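Local coordinates for protein PKS (Streptomyces sp. CNQ431, PDB 5YDA) that forms the acyltransferase domain of the splenocin polyketide synthase SpnD, a broadly selective enzyme that probably loads acyl building blocks onto an acyl carrier protein, at residues L32-S37 and D65-L70; L81-S86 and R96-A101; V112-P117 and V371-G376; I215-P220 and T315-P320; P375-T380 and M398-A403. One frame throughout, in Å; residues are numbered along the deposited sequence.

Contact 1 of 5, residues L32-S37 and D65-L70; sequences LVLPVS and DVAGAL
Leu34 lays its CD2 branch over the backbone and methyl of Ala67, 3.8 Å from Ala67 CB, and in doing so seats helix 63-72 on strand 32-38. This is alpha/beta packing in the small N-terminal region built on the two-stranded sheet 32-38/79-85, consistent with the linker that follows the ketosynthase in such synthases. The axes of the two short segments pass 7.6 Å apart at 39°, so helix and strand run in roughly the same direction; the smallness of Ala67 at the closest point fits so near an approach. Leu34 CG stands anti to its carbonyl carbon (chi1 -53°); CD1 continues the chain (chi2 -176°), and CD2, turned off that line, meets the helix. The same methyl lies 4.2 Å from Val66 CG1, while Leu34 CB faces Leu70 CD2. From the start of the strand, Leu32 CD1 meets the Ala67 methyl at 4.0 Å, so Ala67 CB is met by two leucine branches roughly at right angles.

Further along, the Pro35 ring and the Leu70 side chain cross at a slant, with Pro35 CD 3.8 Å from Leu70 CB. Leu70 CG also lies very close to Pro35 O, but its chi1 falls away from the staggered positions and the exact placement of this branch is doubtful. Val66 and Leu70 also pack on Leu55 and Leu51 of helix 43-56, while Leu34 is backbone hydrogen-bonded to Val83 of strand 79-85. One polar tie supplements the apolar packing: Arg71 NH1, one residue past the helix segment, hydrogen-bonds both Val33 O on the strand and Ala67 O on the helix.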
# COMPACT_ATOMS: atom_id res chain seq x y z
N LEU A 32 -7.20 -19.91 -9.23
CA LEU A 32 -7.62 -20.37 -7.91
C LEU A 32 -6.40 -20.50 -7.01
O LEU A 32 -5.27 -20.69 -7.47
CB LEU A 32 -8.36 -21.71 -7.99
CG LEU A 32 -9.72 -21.68 -8.69
CD1 LEU A 32 -10.23 -23.10 -8.88
CD2 LEU A 32 -10.72 -20.84 -7.88
N VAL A 33 -6.66 -20.43 -5.70
CA VAL A 33 -5.64 -20.62 -4.68
C VAL A 33 -5.80 -22.02 -4.11
O VAL A 33 -6.91 -22.42 -3.74
CB VAL A 33 -5.78 -19.56 -3.57
CG1 VAL A 33 -4.68 -19.72 -2.53
CG2 VAL A 33 -5.77 -18.16 -4.18
N LEU A 34 -4.69 -22.77 -4.04
CA LEU A 34 -4.69 -24.11 -3.44
C LEU A 34 -3.98 -24.07 -2.09
O LEU A 34 -2.77 -23.82 -2.05
CB LEU A 34 -4.00 -25.11 -4.37
CG LEU A 34 -4.51 -25.19 -5.81
CD1 LEU A 34 -3.80 -26.29 -6.56
CD2 LEU A 34 -6.02 -25.41 -5.85
N PRO A 35 -4.68 -24.32 -0.98
CA PRO A 35 -4.02 -24.33 0.33
C PRO A 35 -3.43 -25.69 0.68
O PRO A 35 -3.99 -26.74 0.36
CB PRO A 35 -5.17 -24.00 1.28
CG PRO A 35 -6.37 -24.65 0.63
CD PRO A 35 -6.14 -24.52 -0.87
N VAL A 36 -2.29 -25.65 1.36
CA VAL A 36 -1.59 -26.84 1.85
C VAL A 36 -1.14 -26.56 3.27
O VAL A 36 -0.51 -25.53 3.53
CB VAL A 36 -0.37 -27.20 0.98
CG1 VAL A 36 0.23 -28.52 1.43
CG2 VAL A 36 -0.72 -27.22 -0.50
N SER A 37 -1.45 -27.46 4.19
CA SER A 37 -1.02 -27.31 5.58
C SER A 37 -0.56 -28.65 6.14
O SER A 37 -1.20 -29.68 5.92
CB SER A 37 -2.14 -26.74 6.46
OG SER A 37 -3.27 -27.58 6.47
N ASP A 65 -12.27 -29.06 -8.52
CA ASP A 65 -12.58 -29.97 -7.42
C ASP A 65 -11.48 -29.96 -6.38
O ASP A 65 -11.75 -29.96 -5.17
CB ASP A 65 -12.79 -31.39 -7.95
CG ASP A 65 -13.83 -31.46 -9.06
OD1 ASP A 65 -13.65 -32.30 -9.97
OD2 ASP A 65 -14.80 -30.67 -9.01
N VAL A 66 -10.22 -29.99 -6.83
CA VAL A 66 -9.09 -30.04 -5.91
C VAL A 66 -9.11 -28.84 -4.96
O VAL A 66 -8.87 -28.98 -3.76
CB VAL A 66 -7.78 -30.12 -6.72
CG1 VAL A 66 -6.62 -29.53 -5.95
CG2 VAL A 66 -7.50 -31.56 -7.07
N ALA A 67 -9.45 -27.66 -5.48
CA ALA A 67 -9.50 -26.45 -4.66
C ALA A 67 -10.50 -26.60 -3.52
O ALA A 67 -10.20 -26.27 -2.37
CB ALA A 67 -9.84 -25.23 -5.52
N GLY A 68 -11.71 -27.08 -3.83
CA GLY A 68 -12.69 -27.31 -2.79
C GLY A 68 -12.29 -28.43 -1.85
O GLY A 68 -12.44 -28.32 -0.63
N ALA A 69 -11.75 -29.52 -2.40
CA ALA A 69 -11.34 -30.65 -1.58
C ALA A 69 -10.23 -30.25 -0.63
O ALA A 69 -10.19 -30.72 0.52
CB ALA A 69 -10.91 -31.81 -2.47
N LEU A 70 -9.30 -29.41 -1.09
CA LEU A 70 -8.23 -28.92 -0.23
C LEU A 70 -8.76 -28.02 0.88
O LEU A 70 -8.11 -27.89 1.92
CB LEU A 70 -7.20 -28.15 -1.07
CG LEU A 70 -5.80 -28.72 -1.32
CD1 LEU A 70 -5.64 -30.14 -0.84
CD2 LEU A 70 -5.45 -28.60 -2.78

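Contact 2 of 5, residues L81-S86 and R96-A101; sequences LTVSAS and RAAVPA
Leu81 carries most of the contact between strand 79-85 and the 96-101 segment, where the chain leaves helix 88-97. Its CB points toward that segment but makes no close contact with it, and neither does CG. What CG does is set the direction: with chi1 at 61° it sits between the backbone N and the carbonyl carbon, and both methyls are thereby presented to the chain opposite. CD1 meets the methyl of Ala98 at 4.0 Å. CD2 touches that methyl at the same distance and also lies over the Val99-Pro100 peptide, 4.0 Å from Val99 C and 3.8 Å from Pro100 N. Its last partner is the proline ring, at 4.2 Å from Pro100 CD. Two residues along the strand, on the same face as Leu81, Val83 CG1 approaches Ala98 CB more loosely, at 4.4 Å.

This is a beta-alpha unit: helix 88-97 follows strand 79-85, and the chain leaving the helix packs near the strand's beginning. Leu44 of helix 43-56 touches both Leu81 and Pro100, joining them into one apolar cluster, whereas Thr82 and Ser84 face helix 407-420. Only carbon packing and the face of one peptide whose nitrogen is tertiary are involved; since Pro100 N carries no hydrogen, CD2 can rest over it without masking a donor. Such a contact fixes proximity by shape but imposes little directional restraint.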
# COMPACT_ATOMS: atom_id res chain seq x y z
N LEU A 81 1.33 -23.31 3.14
CA LEU A 81 1.71 -22.61 1.92
C LEU A 81 0.56 -22.70 0.92
O LEU A 81 -0.38 -23.48 1.09
CB LEU A 81 3.02 -23.14 1.32
CG LEU A 81 3.21 -24.58 0.84
CD1 LEU A 81 2.50 -24.87 -0.48
CD2 LEU A 81 4.70 -24.86 0.70
N THR A 82 0.64 -21.89 -0.13
CA THR A 82 -0.36 -21.92 -1.18
C THR A 82 0.35 -21.82 -2.52
O THR A 82 1.49 -21.35 -2.60
CB THR A 82 -1.38 -20.78 -1.09
OG1 THR A 82 -0.71 -19.52 -1.28
CG2 THR A 82 -2.14 -20.80 0.23
N VAL A 83 -0.35 -22.26 -3.56
CA VAL A 83 -0.02 -21.94 -4.94
C VAL A 83 -1.24 -21.30 -5.58
O VAL A 83 -2.37 -21.48 -5.11
CB VAL A 83 0.44 -23.18 -5.74
CG1 VAL A 83 1.69 -23.78 -5.11
CG2 VAL A 83 -0.68 -24.22 -5.81
N SER A 84 -1.01 -20.52 -6.63
CA SER A 84 -2.06 -19.99 -7.48
C SER A 84 -1.94 -20.63 -8.85
O SER A 84 -0.82 -20.78 -9.37
CB SER A 84 -1.93 -18.47 -7.63
OG SER A 84 -2.01 -17.82 -6.38
N ALA A 85 -3.07 -20.99 -9.45
CA ALA A 85 -3.04 -21.66 -10.74
C ALA A 85 -4.36 -21.45 -11.46
O ALA A 85 -5.41 -21.38 -10.84
CB ALA A 85 -2.76 -23.16 -10.57
N SER A 86 -4.28 -21.34 -12.79
CA SER A 86 -5.44 -21.31 -13.66
C SER A 86 -5.61 -22.61 -14.43
O SER A 86 -6.48 -22.69 -15.30
CB SER A 86 -5.34 -20.13 -14.63
OG SER A 86 -5.29 -18.89 -13.93
N ARG A 96 5.81 -28.18 -7.00
CA ARG A 96 7.20 -28.65 -6.89
C ARG A 96 8.10 -27.55 -6.37
O ARG A 96 8.84 -27.74 -5.40
CB ARG A 96 7.72 -29.12 -8.25
CG ARG A 96 6.83 -30.08 -8.94
CD ARG A 96 7.07 -31.48 -8.46
NE ARG A 96 6.17 -32.39 -9.13
CZ ARG A 96 6.50 -33.10 -10.20
NH1 ARG A 96 7.72 -33.02 -10.71
NH2 ARG A 96 5.60 -33.90 -10.75
N ALA A 97 8.08 -26.39 -7.03
CA ALA A 97 8.86 -25.24 -6.61
C ALA A 97 8.44 -24.72 -5.24
O ALA A 97 9.16 -23.89 -4.67
CB ALA A 97 8.73 -24.12 -7.65
N ALA A 98 7.31 -25.18 -4.71
CA ALA A 98 6.74 -24.59 -3.51
C ALA A 98 7.71 -24.72 -2.35
O ALA A 98 8.15 -25.82 -2.02
CB ALA A 98 5.41 -25.26 -3.17
N VAL A 99 8.04 -23.58 -1.75
CA VAL A 99 8.87 -23.52 -0.55
C VAL A 99 8.06 -22.79 0.52
O VAL A 99 7.46 -21.76 0.23
CB VAL A 99 10.21 -22.81 -0.79
CG1 VAL A 99 11.04 -23.57 -1.83
CG2 VAL A 99 10.01 -21.37 -1.25
N PRO A 100 7.99 -23.30 1.75
CA PRO A 100 7.33 -22.54 2.82
C PRO A 100 7.99 -21.17 2.95
O PRO A 100 9.21 -21.04 2.89
CB PRO A 100 7.55 -23.40 4.06
CG PRO A 100 8.65 -24.34 3.71
CD PRO A 100 8.56 -24.57 2.24
N ALA A 101 7.15 -20.14 3.11
CA ALA A 101 7.63 -18.76 3.07
C ALA A 101 7.24 -17.92 4.28
O ALA A 101 7.79 -16.82 4.43
CB ALA A 101 7.13 -18.06 1.80

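Contact 3 of 5, residues V112-P117 and V371-G376; sequences VAFLLP and VEIGPG
The backbones run parallel, Phe114 bridged to Val371 and Leu115 to Glu372, through three bonds: Val371 N to Ala113 O (2.8 Å), Leu115 N to Val371 O (2.7 Å) and Ile373 N to Leu115 O (2.8 Å). The last is nearly straight, at 171°.

On the face carrying Phe114 and Val371, Ile373 lies over one face of the Phe114 ring. The isoleucine CD1 is 4.0 Å from the ring centroid, only 11° off the normal, a CH-pi contact, while CG1 comes to 3.6 Å from Phe114 CG. Val371 CB reaches Phe114 CD1 obliquely. Strands 112-116 and 369-372 are central neighbours in the parallel part of the alpha/beta-hydrolase-like core of the acyltransferase. Leu116 CD1 runs alongside Ile373, 3.5 Å from Ile373 CB, and the same leucine touches the Gly198-Gly202 turn, whose GxSxG pattern is consistent with a nucleophile elbow.

Beyond the pairing, Pro117 CD comes to 3.1 Å from Ile373 O. Glu372 occupies the other face with Leu115; its CG stands anti to the backbone N (chi1 -175°), and the extended chain delivers OE1 to Thr380 OG1 and OE2 to Leu379 N, in the first turn of helix 378-387.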
# COMPACT_ATOMS: atom_id res chain seq x y z
N VAL A 112 -3.71 -7.60 11.40
CA VAL A 112 -3.41 -7.18 10.03
C VAL A 112 -3.34 -5.66 9.98
O VAL A 112 -4.24 -4.97 10.50
CB VAL A 112 -4.47 -7.71 9.04
CG1 VAL A 112 -4.23 -7.17 7.61
CG2 VAL A 112 -4.51 -9.23 9.07
N ALA A 113 -2.31 -5.12 9.33
CA ALA A 113 -2.20 -3.68 9.10
C ALA A 113 -2.09 -3.40 7.60
O ALA A 113 -1.43 -4.13 6.87
CB ALA A 113 -0.99 -3.10 9.84
N PHE A 114 -2.75 -2.33 7.15
CA PHE A 114 -2.63 -1.86 5.78
C PHE A 114 -1.63 -0.70 5.75
O PHE A 114 -1.74 0.23 6.57
CB PHE A 114 -3.97 -1.38 5.21
CG PHE A 114 -4.91 -2.48 4.83
CD1 PHE A 114 -4.55 -3.81 4.95
CD2 PHE A 114 -6.18 -2.17 4.34
CE1 PHE A 114 -5.44 -4.82 4.59
CE2 PHE A 114 -7.06 -3.17 3.98
CZ PHE A 114 -6.69 -4.50 4.11
N LEU A 115 -0.69 -0.75 4.81
CA LEU A 115 0.28 0.32 4.59
C LEU A 115 -0.03 1.01 3.26
O LEU A 115 -0.04 0.35 2.21
CB LEU A 115 1.71 -0.22 4.60
CG LEU A 115 2.41 -0.51 5.95
CD1 LEU A 115 1.53 -1.31 6.92
CD2 LEU A 115 3.74 -1.25 5.75
N LEU A 116 -0.26 2.32 3.30
CA LEU A 116 -0.76 3.08 2.15
C LEU A 116 0.30 4.04 1.62
O LEU A 116 0.59 5.04 2.29
CB LEU A 116 -2.02 3.86 2.55
CG LEU A 116 -3.37 3.21 2.87
CD1 LEU A 116 -3.84 2.19 1.80
CD2 LEU A 116 -3.41 2.64 4.26
N PRO A 117 0.88 3.80 0.45
CA PRO A 117 1.99 4.64 -0.02
C PRO A 117 1.54 6.04 -0.41
O PRO A 117 0.36 6.33 -0.62
CB PRO A 117 2.55 3.88 -1.23
CG PRO A 117 1.64 2.75 -1.48
CD PRO A 117 0.83 2.51 -0.25
N VAL A 371 0.63 -5.29 5.29
CA VAL A 371 0.07 -5.47 3.96
C VAL A 371 0.13 -4.13 3.27
O VAL A 371 -0.58 -3.18 3.66
CB VAL A 371 -1.37 -6.01 4.00
CG1 VAL A 371 -1.89 -6.28 2.60
CG2 VAL A 371 -1.45 -7.26 4.85
N GLU A 372 1.01 -4.02 2.28
CA GLU A 372 1.11 -2.80 1.50
C GLU A 372 -0.02 -2.77 0.48
O GLU A 372 -0.25 -3.75 -0.23
CB GLU A 372 2.47 -2.72 0.80
CG GLU A 372 2.70 -1.43 0.07
CD GLU A 372 4.17 -1.01 -0.00
OE1 GLU A 372 5.07 -1.81 0.36
OE2 GLU A 372 4.42 0.13 -0.45
N ILE A 373 -0.74 -1.65 0.43
CA ILE A 373 -1.93 -1.47 -0.40
C ILE A 373 -1.58 -0.44 -1.46
O ILE A 373 -1.58 0.77 -1.19
CB ILE A 373 -3.13 -0.99 0.43
CG1 ILE A 373 -3.42 -1.97 1.56
CG2 ILE A 373 -4.37 -0.73 -0.46
CD1 ILE A 373 -3.68 -3.35 1.07
N GLY A 374 -1.35 -0.89 -2.67
CA GLY A 374 -0.97 0.01 -3.74
C GLY A 374 0.20 -0.58 -4.50
O GLY A 374 0.75 -1.61 -4.10
N PRO A 375 0.60 0.07 -5.59
CA PRO A 375 1.66 -0.51 -6.44
C PRO A 375 3.02 -0.47 -5.75
O PRO A 375 3.44 0.57 -5.24
CB PRO A 375 1.64 0.38 -7.69
CG PRO A 375 1.15 1.69 -7.21
CD PRO A 375 0.12 1.36 -6.11
N GLY A 376 3.70 -1.61 -5.76
CA GLY A 376 5.09 -1.69 -5.36
C GLY A 376 5.29 -2.18 -3.94
O GLY A 376 4.40 -2.72 -3.28

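Contact 4 of 5, residues I215-P220 and T315-P320; sequences IDEALP and TLTLRP
The first turn of helix 215-231 is joined at the surface to the loop between helix 306-313 and strand 325-327 by the carboxylate of Glu217, which meets Thr317. The loop leads from that helix into a strand of the large mixed sheet of the hydrolase-like core. Glu217 OE2 accepts the backbone N-H of Thr317 at 2.8 Å in an almost linear bond (173°), the donor arriving on the syn side, 24° out of the carboxylate plane. Thr317 OG1 gives a second, weak bond to Glu217 OE1 at 3.4 Å. CG of Glu217 stands anti to the carbonyl carbon (chi1 -58°), and the straight chain beyond it spans the gap.

Leu316 CD2 lies against the helix backbone at the root of the Glu217 side chain, 3.4 Å from Glu217 O and 3.8 Å from Glu217 CB. Two waters complete the join. One donates to Glu217 O (2.9 Å) and to Thr315 OG1, a hydroxyl also bonded to His312 O; the other donates to Glu217 OE2 (2.6 Å) and to Thr317 O.

OE2 is therefore gripped by two donors, a peptide N-H and a water, which, perhaps with the start of the helix, would tend to favour the ionised carboxylate. Arg319, shared with Glu214 in a salt bridge, may add a little. Directional polar bonds, with one methyl packed beside them, thus define this junction.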
# COMPACT_ATOMS: atom_id res chain seq x y z
N ILE A 215 -15.30 8.98 1.73
CA ILE A 215 -14.52 8.96 0.49
C ILE A 215 -15.03 10.03 -0.47
O ILE A 215 -14.23 10.76 -1.08
CB ILE A 215 -14.53 7.54 -0.14
CG1 ILE A 215 -13.73 7.51 -1.44
CG2 ILE A 215 -15.95 7.03 -0.41
CD1 ILE A 215 -12.27 7.90 -1.27
N ASP A 216 -16.36 10.18 -0.59
CA ASP A 216 -16.91 11.15 -1.54
C ASP A 216 -16.53 12.59 -1.19
O ASP A 216 -16.35 13.42 -2.08
CB ASP A 216 -18.43 11.03 -1.62
CG ASP A 216 -18.89 9.79 -2.36
OD1 ASP A 216 -18.05 8.93 -2.71
OD2 ASP A 216 -20.11 9.67 -2.59
N GLU A 217 -16.44 12.91 0.10
CA GLU A 217 -16.01 14.25 0.48
C GLU A 217 -14.50 14.41 0.38
O GLU A 217 -14.02 15.50 0.05
CB GLU A 217 -16.45 14.58 1.92
CG GLU A 217 -17.94 14.49 2.19
CD GLU A 217 -18.29 14.94 3.61
OE1 GLU A 217 -19.40 15.48 3.81
OE2 GLU A 217 -17.44 14.75 4.53
N ALA A 218 -13.73 13.34 0.65
CA ALA A 218 -12.27 13.43 0.63
C ALA A 218 -11.74 13.64 -0.79
O ALA A 218 -10.82 14.44 -1.00
CB ALA A 218 -11.64 12.19 1.25
N LEU A 219 -12.33 12.96 -1.78
CA LEU A 219 -11.84 13.00 -3.15
C LEU A 219 -11.54 14.41 -3.67
O LEU A 219 -10.40 14.67 -4.07
CB LEU A 219 -12.82 12.26 -4.07
CG LEU A 219 -12.80 10.72 -4.01
CD1 LEU A 219 -14.03 10.16 -4.69
CD2 LEU A 219 -11.53 10.18 -4.68
N PRO A 220 -12.48 15.36 -3.66
CA PRO A 220 -12.11 16.70 -4.16
C PRO A 220 -11.09 17.42 -3.27
O PRO A 220 -10.31 18.21 -3.79
CB PRO A 220 -13.45 17.46 -4.22
CG PRO A 220 -14.36 16.73 -3.29
CD PRO A 220 -13.88 15.31 -3.18
N THR A 315 -14.53 21.56 4.66
CA THR A 315 -15.69 20.96 4.01
C THR A 315 -15.94 19.51 4.42
O THR A 315 -16.97 18.95 4.02
CB THR A 315 -15.56 21.02 2.48
OG1 THR A 315 -14.60 20.06 2.05
CG2 THR A 315 -15.12 22.40 2.04
N LEU A 316 -15.07 18.90 5.20
CA LEU A 316 -15.17 17.47 5.52
C LEU A 316 -15.91 17.22 6.82
O LEU A 316 -15.71 17.93 7.81
CB LEU A 316 -13.78 16.84 5.62
CG LEU A 316 -12.78 17.02 4.48
CD1 LEU A 316 -11.43 16.48 4.94
CD2 LEU A 316 -13.28 16.28 3.25
N THR A 317 -16.71 16.16 6.85
CA THR A 317 -17.30 15.65 8.08
C THR A 317 -16.33 14.66 8.73
O THR A 317 -16.29 13.48 8.38
CB THR A 317 -18.64 14.99 7.79
OG1 THR A 317 -19.53 15.96 7.22
CG2 THR A 317 -19.25 14.43 9.07
N LEU A 318 -15.55 15.14 9.70
CA LEU A 318 -14.56 14.30 10.37
C LEU A 318 -15.18 13.55 11.54
O LEU A 318 -15.93 14.13 12.33
CB LEU A 318 -13.39 15.15 10.85
CG LEU A 318 -12.69 15.97 9.77
CD1 LEU A 318 -11.66 16.88 10.41
CD2 LEU A 318 -12.03 15.04 8.74
N ARG A 319 -14.86 12.27 11.65
CA ARG A 319 -15.35 11.40 12.71
C ARG A 319 -14.17 10.70 13.36
O ARG A 319 -13.10 10.58 12.75
CB ARG A 319 -16.34 10.35 12.16
CG ARG A 319 -17.69 10.91 11.70
CD ARG A 319 -18.54 9.79 11.09
NE ARG A 319 -19.90 10.20 10.72
CZ ARG A 319 -20.24 10.70 9.53
NH1 ARG A 319 -19.32 10.87 8.58
NH2 ARG A 319 -21.50 11.03 9.29
N PRO A 320 -14.33 10.24 14.60
CA PRO A 320 -13.25 9.47 15.22
C PRO A 320 -13.01 8.20 14.46
O PRO A 320 -13.94 7.63 13.85
CB PRO A 320 -13.79 9.19 16.64
CG PRO A 320 -14.96 10.09 16.83
CD PRO A 320 -15.49 10.44 15.49
O HOH W 1 -15.56 17.92 0.16
O HOH W 2 -15.35 13.36 5.32

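Contact 5 of 5, residues P375-T380 and M398-A403; sequences PGDSLT and MRHAKA
Gly376 CA lies over one face of the His400 ring, 3.6 Å from the centroid of the imidazole, as a CH-pi contact displaced toward the rim. Having no side chain, the glycine lets the ring come down directly on its backbone. At the ring edge, in its plane, Asp377 OD1 comes to 3.1 Å from His400 CE1, with the carboxylate turned 82° to the ring. The aspartate reaches this edge with CG between backbone N and carbonyl carbon (chi1 63°). A water in the ring plane links the two, 2.5 Å from His400 NE2 and donating to Asp377 OD1.

The backbones are tied beside this CH-pi contact by Gly376 N to Met398 O, 2.8 Å and 175°, the donor standing well above the carbonyl plane. A second water spans from Met398 N, whose hydrogen it accepts, to Gly376 O. Met398 runs alongside Pro375, its CG 3.6 Å from Pro375 CA and SD 4.0 Å from Pro375 CD.

Further out, Arg399 turns away to a salt bridge from NE to Asp407, and its carbonyl O accepts from Tyr123 OH. The two segments follow neighbouring parallel strands, 369-372 and 394-395, joined by a beta-alpha-beta crossover through helix 378-387; Pro375 and Met398 both rest on helix 169-188, and the 398-403 loop leads on to helix 407-420.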
# COMPACT_ATOMS: atom_id res chain seq x y z
N PRO A 375 0.60 0.07 -5.59
CA PRO A 375 1.66 -0.51 -6.44
C PRO A 375 3.02 -0.47 -5.75
O PRO A 375 3.44 0.57 -5.24
CB PRO A 375 1.64 0.38 -7.69
CG PRO A 375 1.15 1.69 -7.21
CD PRO A 375 0.12 1.36 -6.11
N GLY A 376 3.70 -1.61 -5.76
CA GLY A 376 5.09 -1.69 -5.36
C GLY A 376 5.29 -2.18 -3.94
O GLY A 376 4.40 -2.72 -3.28
N ASP A 377 6.52 -1.95 -3.46
CA ASP A 377 6.93 -2.42 -2.15
C ASP A 377 7.74 -1.35 -1.43
O ASP A 377 8.61 -1.66 -0.60
CB ASP A 377 7.76 -3.70 -2.26
CG ASP A 377 9.07 -3.50 -3.03
OD1 ASP A 377 9.32 -2.38 -3.54
OD2 ASP A 377 9.84 -4.47 -3.14
N SER A 378 7.48 -0.07 -1.72
CA SER A 378 8.31 0.98 -1.15
C SER A 378 8.13 1.09 0.36
O SER A 378 9.10 1.31 1.09
CB SER A 378 8.04 2.31 -1.85
OG SER A 378 6.70 2.73 -1.61
N LEU A 379 6.90 0.96 0.87
CA LEU A 379 6.73 1.05 2.33
C LEU A 379 7.16 -0.23 3.02
O LEU A 379 7.60 -0.19 4.18
CB LEU A 379 5.27 1.36 2.70
CG LEU A 379 4.69 2.67 2.18
CD1 LEU A 379 3.33 2.93 2.84
CD2 LEU A 379 5.64 3.84 2.38
N THR A 380 7.04 -1.37 2.33
CA THR A 380 7.51 -2.65 2.86
C THR A 380 9.01 -2.62 3.15
O THR A 380 9.46 -3.12 4.19
CB THR A 380 7.16 -3.76 1.86
OG1 THR A 380 5.74 -3.83 1.73
CG2 THR A 380 7.71 -5.12 2.29
N MET A 398 0.28 -5.26 -5.20
CA MET A 398 0.16 -4.81 -6.58
C MET A 398 1.57 -4.61 -7.15
O MET A 398 2.47 -4.08 -6.47
CB MET A 398 -0.68 -3.51 -6.64
CG MET A 398 -0.71 -2.80 -7.99
SD MET A 398 -1.98 -1.48 -8.06
CE MET A 398 -3.46 -2.48 -8.13
N ARG A 399 1.75 -5.04 -8.40
CA ARG A 399 3.06 -5.07 -9.03
C ARG A 399 3.58 -3.66 -9.32
O ARG A 399 2.82 -2.70 -9.42
CB ARG A 399 2.98 -5.85 -10.35
CG ARG A 399 2.15 -5.10 -11.39
CD ARG A 399 1.91 -5.89 -12.65
NE ARG A 399 1.00 -5.20 -13.55
CZ ARG A 399 1.38 -4.24 -14.40
NH1 ARG A 399 2.65 -3.85 -14.46
NH2 ARG A 399 0.48 -3.66 -15.18
N HIS A 400 4.90 -3.57 -9.49
CA HIS A 400 5.56 -2.38 -10.01
C HIS A 400 5.23 -2.17 -11.49
O HIS A 400 4.82 -3.10 -12.19
CB HIS A 400 7.09 -2.48 -9.86
CG HIS A 400 7.59 -2.15 -8.49
ND1 HIS A 400 8.03 -3.11 -7.61
CD2 HIS A 400 7.72 -0.96 -7.85
CE1 HIS A 400 8.42 -2.53 -6.49
NE2 HIS A 400 8.24 -1.23 -6.61
N ALA A 401 5.45 -0.94 -11.96
CA ALA A 401 5.13 -0.56 -13.33
C ALA A 401 5.65 -1.57 -14.37
O ALA A 401 4.91 -1.97 -15.28
CB ALA A 401 5.68 0.84 -13.63
N LYS A 402 6.89 -2.00 -14.24
CA LYS A 402 7.50 -2.79 -15.31
C LYS A 402 7.32 -4.30 -15.15
O LYS A 402 7.68 -5.04 -16.08
CB LYS A 402 9.00 -2.47 -15.43
CG LYS A 402 9.29 -1.00 -15.77
CD LYS A 402 10.79 -0.72 -15.82
CE LYS A 402 11.11 0.69 -15.35
NZ LYS A 402 10.44 1.75 -16.17
N ALA A 403 6.77 -4.79 -14.05
CA ALA A 403 6.65 -6.22 -13.84
C ALA A 403 5.60 -6.83 -14.77
O ALA A 403 4.64 -6.17 -15.18
CB ALA A 403 6.31 -6.52 -12.38
O HOH W 3 1.77 -3.69 -3.18
O HOH W 4 8.81 0.48 -4.85

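How the contacts relate
Contacts 1 and 2 share one two-stranded sheet and touch through it, Leu32 N probably bonding to Ala85 O; both rely on apolar packing, although contact 1 is buried and contact 2 only partly. Contact 3 is fully buried at the middle of the chain, where backbone bonds and an aromatic ring dominate. Contact 5, its centre about 10 Å away, shares Pro375 and Gly376 with it and is more polar and water-linked toward the surface. Contact 4, nested in the long excursion closed by contact 3, lies at the surface and uses a carboxylate and waters; its centre is about 41 Å from those of contacts 1 and 2.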